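Local atomic coordinates of glutathione S-transferase (Agrobacterium tumefaciens, PDB entry 2YCD), a protein that probably catalyses the conjugation of glutathione to electrophilic compounds, and binds the glutathione conjugate S-(p-nitrobenzyl)glutathione. Residues A[99-102]-A[107-110]; A[89-94]-A[113-118]; A[131-136]-A[188-193]. One frame throughout, in Å; residues are numbered along the deposited sequence.

Overall arrangement
Helix 105-135 takes part in all three contacts, which trace the transferase plan of a thioredoxin-like domain joined to a helical one. Contacts 1 and 2 lie together, their centres about 10 Å apart: contact 1 is nested inside the loop that contact 2 closes, and Ala94 touches both Leu100 and Leu101. Contact 2 joins helix 86-96 to helix 105-135 across the domain boundary, while contact 1 folds the connecting loop back on the start of the longer helix; both lie by the dimer interface. Contact 3 comes later in the chain, about 25 Å from contact 2 between centres and on the opposite side of the chain's centre, packing on the far end of the same helix without touching another chain.

Contact 1 of 3, residues A[99-102]-A[107-110]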
# COMPACT_ATOMS: atom_id res chain seq x y z
N GLY A 99 15.96 14.18 6.88
CA GLY A 99 16.74 12.96 6.84
C GLY A 99 16.07 11.72 6.30
O GLY A 99 16.71 10.67 6.18
N LEU A 100 14.78 11.81 5.97
CA LEU A 100 14.06 10.66 5.43
C LEU A 100 13.42 10.89 4.05
O LEU A 100 13.00 9.94 3.40
CB LEU A 100 12.99 10.19 6.42
CG LEU A 100 13.52 9.50 7.69
CD1 LEU A 100 12.39 9.05 8.60
CD2 LEU A 100 14.42 8.32 7.35
N LEU A 101 13.31 12.15 3.64
CA LEU A 101 12.84 12.50 2.30
C LEU A 101 13.76 13.56 1.73
O LEU A 101 14.15 14.49 2.44
CB LEU A 101 11.39 13.01 2.35
CG LEU A 101 10.26 11.99 2.54
CD1 LEU A 101 8.92 12.69 2.65
CD2 LEU A 101 10.23 10.96 1.40
N PRO A 102 14.15 13.43 0.46
CA PRO A 102 15.03 14.47 -0.08
C PRO A 102 14.25 15.76 -0.34
O PRO A 102 13.02 15.76 -0.47
CB PRO A 102 15.56 13.85 -1.38
CG PRO A 102 14.49 12.86 -1.78
CD PRO A 102 13.90 12.34 -0.50
N ARG A 107 13.30 13.95 -6.85
CA ARG A 107 13.80 12.86 -6.02
C ARG A 107 12.78 12.48 -4.95
O ARG A 107 12.60 11.30 -4.64
CB ARG A 107 15.14 13.26 -5.39
CG ARG A 107 16.24 13.49 -6.42
CD ARG A 107 17.54 13.92 -5.76
NE ARG A 107 17.32 14.86 -4.67
CZ ARG A 107 18.29 15.57 -4.09
NH1 ARG A 107 19.54 15.45 -4.50
NH2 ARG A 107 17.99 16.41 -3.10
N ARG A 108 12.11 13.47 -4.39
CA ARG A 108 11.09 13.22 -3.38
C ARG A 108 9.93 12.38 -3.94
O ARG A 108 9.48 11.43 -3.30
CB ARG A 108 10.56 14.55 -2.85
CG ARG A 108 9.90 14.49 -1.49
CD ARG A 108 9.42 15.88 -1.11
NE ARG A 108 8.90 15.97 0.25
CZ ARG A 108 9.64 16.28 1.31
NH1 ARG A 108 10.94 16.51 1.16
NH2 ARG A 108 9.09 16.36 2.51
N ALA A 109 9.46 12.72 -5.14
CA ALA A 109 8.36 12.00 -5.75
C ALA A 109 8.75 10.55 -6.02
O ALA A 109 7.92 9.64 -5.85
CB ALA A 109 7.93 12.71 -7.05
N ARG A 110 9.99 10.31 -6.45
CA ARG A 110 10.44 8.94 -6.66
C ARG A 110 10.59 8.17 -5.35
O ARG A 110 10.35 6.96 -5.30
CB ARG A 110 11.74 8.92 -7.47
CG ARG A 110 11.57 9.52 -8.86
CD ARG A 110 12.69 9.07 -9.79
NE ARG A 110 13.98 9.55 -9.31
CZ ARG A 110 14.53 10.70 -9.68
NH1 ARG A 110 13.91 11.50 -10.55
NH2 ARG A 110 15.72 11.07 -9.19
O HOH W 1 13.03 16.85 3.76
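Pro102 and Arg108 supply the polar part of this contact: in one of the two deposited conformers of Arg108, NH1 donates a hydrogen bond of 2.7 Å to Pro102 O. The bond is noticeably bent, with an N-H...O angle of 136°, and NH1 approaches from above the carbonyl plane, 44° out of it, rather than along a lone pair. With CG anti to the backbone N (chi1 -158°), the extended chain carries the guanidinium alongside Pro102, and the turn at its end faces the group to Leu101. A water whose O lies in plane at the guanidinium edge donates to Leu101 O at 2.9 Å, and its link to Arg108 NH1 is long and weak at 3.4 Å. NH2 bonds instead to Gln95 at the end of helix 86-96, so one arginine spans a helix end and the loop that follows it.

The remaining contacts are van der Waals ones, largely of hydrocarbon against guanidinium and backbone. Leu101 lies over one face of the Arg108 guanidinium, toward the rim, through CB and CD1; its side chain crosses the arginine at about a right angle, with CD1 3.7 Å from Arg108 NH2. The ring of Pro102 presses on the first turn of the helix: its CG sits 3.6 Å from the carbonyl carbon of Arg107 and 3.7 Å from Arg107 CB. The Arg107 chain bends at chi3, which brings its guanidinium back beside Pro102 CB, with NE 3.9 Å from that carbon in an oblique approach.

Near the helix start, Asp104 accepts a hydrogen bond from the Arg107 backbone N. Residues 99-102 belong to the linker that connects the thioredoxin-like domain to the helical domain in the glutathione transferase fold, and here that linker is laid against the beginning of the first helix of the helical domain.

Contact 2 of 3, residues A[89-94]-A[113-118]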
# COMPACT_ATOMS: atom_id res chain seq x y z
N ILE A 89 2.19 6.79 8.69
CA ILE A 89 2.85 7.27 9.90
C ILE A 89 4.31 7.59 9.58
O ILE A 89 4.82 8.67 9.91
CB ILE A 89 2.71 6.25 11.05
CG1 ILE A 89 1.24 6.11 11.48
CG2 ILE A 89 3.56 6.70 12.26
CD1 ILE A 89 0.98 4.86 12.34
N VAL A 90 4.99 6.67 8.90
CA VAL A 90 6.33 6.94 8.40
C VAL A 90 6.35 8.16 7.48
O VAL A 90 7.21 9.03 7.65
CB VAL A 90 6.93 5.69 7.73
CG1 VAL A 90 8.22 6.03 6.99
CG2 VAL A 90 7.17 4.59 8.78
N MET A 91 5.36 8.29 6.60
CA MET A 91 5.29 9.47 5.73
C MET A 91 5.23 10.77 6.54
O MET A 91 5.95 11.72 6.28
CB MET A 91 4.06 9.38 4.81
CG MET A 91 4.01 10.50 3.79
SD MET A 91 5.28 10.34 2.52
CE MET A 91 4.47 9.20 1.40
N HIS A 92 4.35 10.80 7.54
CA HIS A 92 4.19 11.98 8.38
C HIS A 92 5.46 12.37 9.11
O HIS A 92 5.84 13.55 9.14
CB HIS A 92 3.04 11.77 9.38
CG HIS A 92 2.83 12.91 10.33
ND1 HIS A 92 2.29 14.12 9.94
CD2 HIS A 92 3.11 13.03 11.65
CE1 HIS A 92 2.22 14.92 10.98
NE2 HIS A 92 2.72 14.30 12.03
N ILE A 93 6.12 11.38 9.70
CA ILE A 93 7.41 11.61 10.37
C ILE A 93 8.42 12.18 9.37
O ILE A 93 9.12 13.16 9.67
CB ILE A 93 7.92 10.29 10.99
CG1 ILE A 93 6.97 9.84 12.11
CG2 ILE A 93 9.35 10.46 11.56
CD1 ILE A 93 7.10 8.36 12.52
N ALA A 94 8.48 11.58 8.18
CA ALA A 94 9.44 11.99 7.15
C ALA A 94 9.15 13.38 6.58
O ALA A 94 10.07 14.04 6.09
CB ALA A 94 9.44 10.97 6.02
N ALA A 113 7.22 7.00 -4.58
CA ALA A 113 6.95 5.82 -5.40
C ALA A 113 7.47 4.53 -4.73
O ALA A 113 6.76 3.52 -4.66
CB ALA A 113 7.52 5.98 -6.82
N TRP A 114 8.71 4.56 -4.23
CA TRP A 114 9.29 3.37 -3.62
C TRP A 114 8.65 3.02 -2.27
O TRP A 114 8.57 1.85 -1.93
CB TRP A 114 10.82 3.48 -3.53
CG TRP A 114 11.46 3.16 -4.86
CD1 TRP A 114 12.06 4.03 -5.71
CD2 TRP A 114 11.48 1.88 -5.50
NE1 TRP A 114 12.50 3.36 -6.84
CE2 TRP A 114 12.15 2.04 -6.73
CE3 TRP A 114 11.06 0.61 -5.13
CZ2 TRP A 114 12.36 0.96 -7.61
CZ3 TRP A 114 11.25 -0.46 -6.01
CH2 TRP A 114 11.91 -0.28 -7.22
N MET A 115 8.16 4.02 -1.53
CA MET A 115 7.37 3.74 -0.32
C MET A 115 6.11 2.94 -0.67
O MET A 115 5.82 1.90 -0.04
CB MET A 115 6.99 5.04 0.41
CG MET A 115 8.21 5.79 0.98
SD MET A 115 7.77 7.42 1.64
CE MET A 115 6.86 6.93 3.11
N PHE A 116 5.38 3.39 -1.68
CA PHE A 116 4.22 2.63 -2.15
C PHE A 116 4.58 1.27 -2.73
O PHE A 116 3.86 0.29 -2.51
CB PHE A 116 3.37 3.45 -3.13
CG PHE A 116 2.47 4.47 -2.46
CD1 PHE A 116 2.93 5.75 -2.16
CD2 PHE A 116 1.16 4.15 -2.13
CE1 PHE A 116 2.09 6.69 -1.55
CE2 PHE A 116 0.32 5.07 -1.52
CZ PHE A 116 0.79 6.35 -1.22
N ALA A 117 5.69 1.18 -3.46
CA ALA A 117 6.10 -0.11 -4.02
C ALA A 117 6.42 -1.14 -2.94
O ALA A 117 6.07 -2.31 -3.07
CB ALA A 117 7.30 0.06 -4.93
N ALA A 118 7.09 -0.71 -1.88
CA ALA A 118 7.36 -1.61 -0.77
C ALA A 118 6.06 -2.23 -0.28
O ALA A 118 6.00 -3.43 -0.01
CB ALA A 118 8.06 -0.85 0.38
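Met115 lays the end of its side chain over the end of Met91, thioether against thioether. The closest approach is between the two methyl groups, Met91 CE and Met115 CE, at 3.7 Å; methyl against sulfur comes next, with Met91 CE 3.8 Å from Met115 SD, and then the sulfur pair, Met91 SD to Met115 SD, at 3.9 Å. These distances belong to one of the two deposited conformers of Met91, so the exact fit on that side is less certain than the overall pairing.

The two chains reach the meeting point by different routes. Met91 sends CG anti to the backbone N (chi1 -174°) and then bends at both chi2 and chi3, whereas Met115 runs straight until chi3, where the turn swings CE across its partner. Val90, next to Met91 on helix 86-96, adds a flank, its CG1 4.2 Å from Met115 CE, so the Met115 methyl group has neighbours in two successive residues. With backbones still 8.6 Å apart at the CA atoms of Met91 and Met115, the long, flexible methionines bridge the gap in a buried contact without polar bonds between the segments.

Helix 86-96 is part of the thioredoxin-like domain, where Ile89 also rests on helix 35-45 and strand 81-84; helix 105-135 opens the helical domain. Helix 176-185 borders the same seam through Ala176, touching Val90, and Leu180, touching Met115. The second subunit closes in as well: its Phe116 packs on Met91 and stacks with Phe116 of this chain, placing the interdomain contact beside the dimer interface.

Contact 3 of 3, residues A[131-136]-A[188-193]; sequences TVWLFE and LESSGI
At Trp133 and Ser191 the backbones stay 9.2 Å apart between CA atoms, the last turn of helix 105-135, widened into a pi-type turn, facing a loop in which residues 189-191 take helical backbone angles. The indole of Trp133 fills the distance. Its CG is anti to the backbone N (chi1 -179°), which carries the six-membered ring outward to the loop, and Leu134 CD2 lies 3.7 Å above one face of the Trp133 ring, toward the rim.

Two serines receive it differently. Ser190 OG lies at the ring edge, near the indole plane, 3.5 Å from Trp133 CZ3. Ser191 meets the ring obliquely, with its CA 3.6 Å from Trp133 CH2 and its CB 3.8 Å from the same atom. No hydrogen bond joins the segments, so Trp133 rests against the loop by van der Waals contact.

The loop surface is fixed from within. Ser191 OG donates to Leu188 O at 2.7 Å and accepts from Ile193 N at 3.2 Å, the latter bond nearly straight at 165° and defining an ST turn. Leu188 O receives Ser191 N as well, making two bonds, with a weak third from Gly192 N. The ST turn spans Gly192, whose phi is positive.

Behind the contact, Trp133 also meets Phe129 one turn earlier in its helix and Leu146 of helix 142-164. Leu188 and Ile193 pack on helices 105-135 and 142-164, so that the loop following helix 176-185 is seated across this pair of long helices.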
# COMPACT_ATOMS: atom_id res chain seq x y z
N THR A 131 1.76 -16.43 4.07
CA THR A 131 0.46 -16.85 4.56
C THR A 131 0.23 -18.35 4.30
O THR A 131 -0.16 -19.10 5.21
CB THR A 131 -0.68 -16.03 3.94
OG1 THR A 131 -0.61 -14.69 4.45
CG2 THR A 131 -2.05 -16.62 4.30
N VAL A 132 0.49 -18.78 3.07
CA VAL A 132 0.39 -20.20 2.72
C VAL A 132 1.45 -20.99 3.49
O VAL A 132 1.14 -22.04 4.09
CB VAL A 132 0.58 -20.42 1.21
CG1 VAL A 132 0.51 -21.92 0.89
CG2 VAL A 132 -0.47 -19.65 0.42
N TRP A 133 2.67 -20.49 3.50
CA TRP A 133 3.80 -21.20 4.07
C TRP A 133 3.59 -21.48 5.56
O TRP A 133 3.85 -22.59 6.02
CB TRP A 133 5.09 -20.42 3.83
CG TRP A 133 6.32 -21.07 4.37
CD1 TRP A 133 6.67 -22.39 4.27
CD2 TRP A 133 7.36 -20.43 5.10
NE1 TRP A 133 7.88 -22.60 4.89
CE2 TRP A 133 8.32 -21.41 5.41
CE3 TRP A 133 7.58 -19.12 5.52
CZ2 TRP A 133 9.49 -21.12 6.13
CZ3 TRP A 133 8.73 -18.83 6.23
CH2 TRP A 133 9.66 -19.82 6.53
N LEU A 134 3.10 -20.49 6.30
CA LEU A 134 2.99 -20.59 7.76
C LEU A 134 1.60 -20.97 8.27
O LEU A 134 1.46 -21.77 9.20
CB LEU A 134 3.47 -19.29 8.42
CG LEU A 134 4.92 -18.91 8.15
CD1 LEU A 134 5.23 -17.56 8.78
CD2 LEU A 134 5.88 -19.98 8.66
N PHE A 135 0.56 -20.41 7.66
CA PHE A 135 -0.79 -20.52 8.21
C PHE A 135 -1.64 -21.64 7.62
O PHE A 135 -2.67 -21.99 8.18
CB PHE A 135 -1.53 -19.18 8.08
CG PHE A 135 -0.96 -18.09 8.94
CD1 PHE A 135 0.24 -17.47 8.61
CD2 PHE A 135 -1.63 -17.67 10.09
CE1 PHE A 135 0.76 -16.46 9.41
CE2 PHE A 135 -1.12 -16.67 10.88
CZ PHE A 135 0.08 -16.06 10.54
N GLU A 136 -1.20 -22.22 6.50
CA GLU A 136 -2.04 -23.17 5.78
C GLU A 136 -1.46 -24.57 5.56
O GLU A 136 -1.85 -25.27 4.62
CB GLU A 136 -2.49 -22.56 4.44
CG GLU A 136 -3.27 -21.27 4.65
CD GLU A 136 -3.51 -20.48 3.36
OE1 GLU A 136 -3.27 -21.02 2.25
OE2 GLU A 136 -3.93 -19.31 3.46
N LEU A 188 11.06 -12.25 5.11
CA LEU A 188 11.62 -13.42 4.42
C LEU A 188 12.85 -14.01 5.09
O LEU A 188 13.38 -15.03 4.60
CB LEU A 188 11.99 -13.08 2.98
CG LEU A 188 10.81 -12.74 2.07
CD1 LEU A 188 11.34 -12.30 0.72
CD2 LEU A 188 9.89 -13.96 1.92
N GLU A 189 13.35 -13.41 6.16
CA GLU A 189 14.59 -13.90 6.78
C GLU A 189 14.49 -15.38 7.15
O GLU A 189 15.37 -16.16 6.79
CB GLU A 189 14.98 -13.07 8.01
CG GLU A 189 15.52 -11.68 7.70
CD GLU A 189 15.89 -10.88 8.94
OE1 GLU A 189 15.47 -11.25 10.06
OE2 GLU A 189 16.62 -9.87 8.81
N SER A 190 13.41 -15.77 7.82
CA SER A 190 13.25 -17.14 8.31
C SER A 190 13.19 -18.19 7.20
O SER A 190 13.51 -19.37 7.42
CB SER A 190 12.00 -17.23 9.19
OG SER A 190 10.83 -17.05 8.41
N SER A 191 12.80 -17.76 6.00
CA SER A 191 12.63 -18.67 4.86
C SER A 191 13.95 -18.97 4.17
O SER A 191 14.07 -19.97 3.47
CB SER A 191 11.66 -18.06 3.85
OG SER A 191 12.27 -17.00 3.12
N GLY A 192 14.94 -18.10 4.34
CA GLY A 192 16.22 -18.24 3.68
C GLY A 192 16.22 -17.83 2.21
O GLY A 192 17.27 -17.85 1.55
N ILE A 193 15.06 -17.43 1.70
CA ILE A 193 14.94 -17.07 0.29
C ILE A 193 15.90 -15.96 -0.16
O ILE A 193 16.40 -15.97 -1.30
CB ILE A 193 13.47 -16.70 -0.06
CG1 ILE A 193 12.61 -17.97 -0.05
CG2 ILE A 193 13.39 -16.01 -1.42
CD1 ILE A 193 11.12 -17.71 -0.10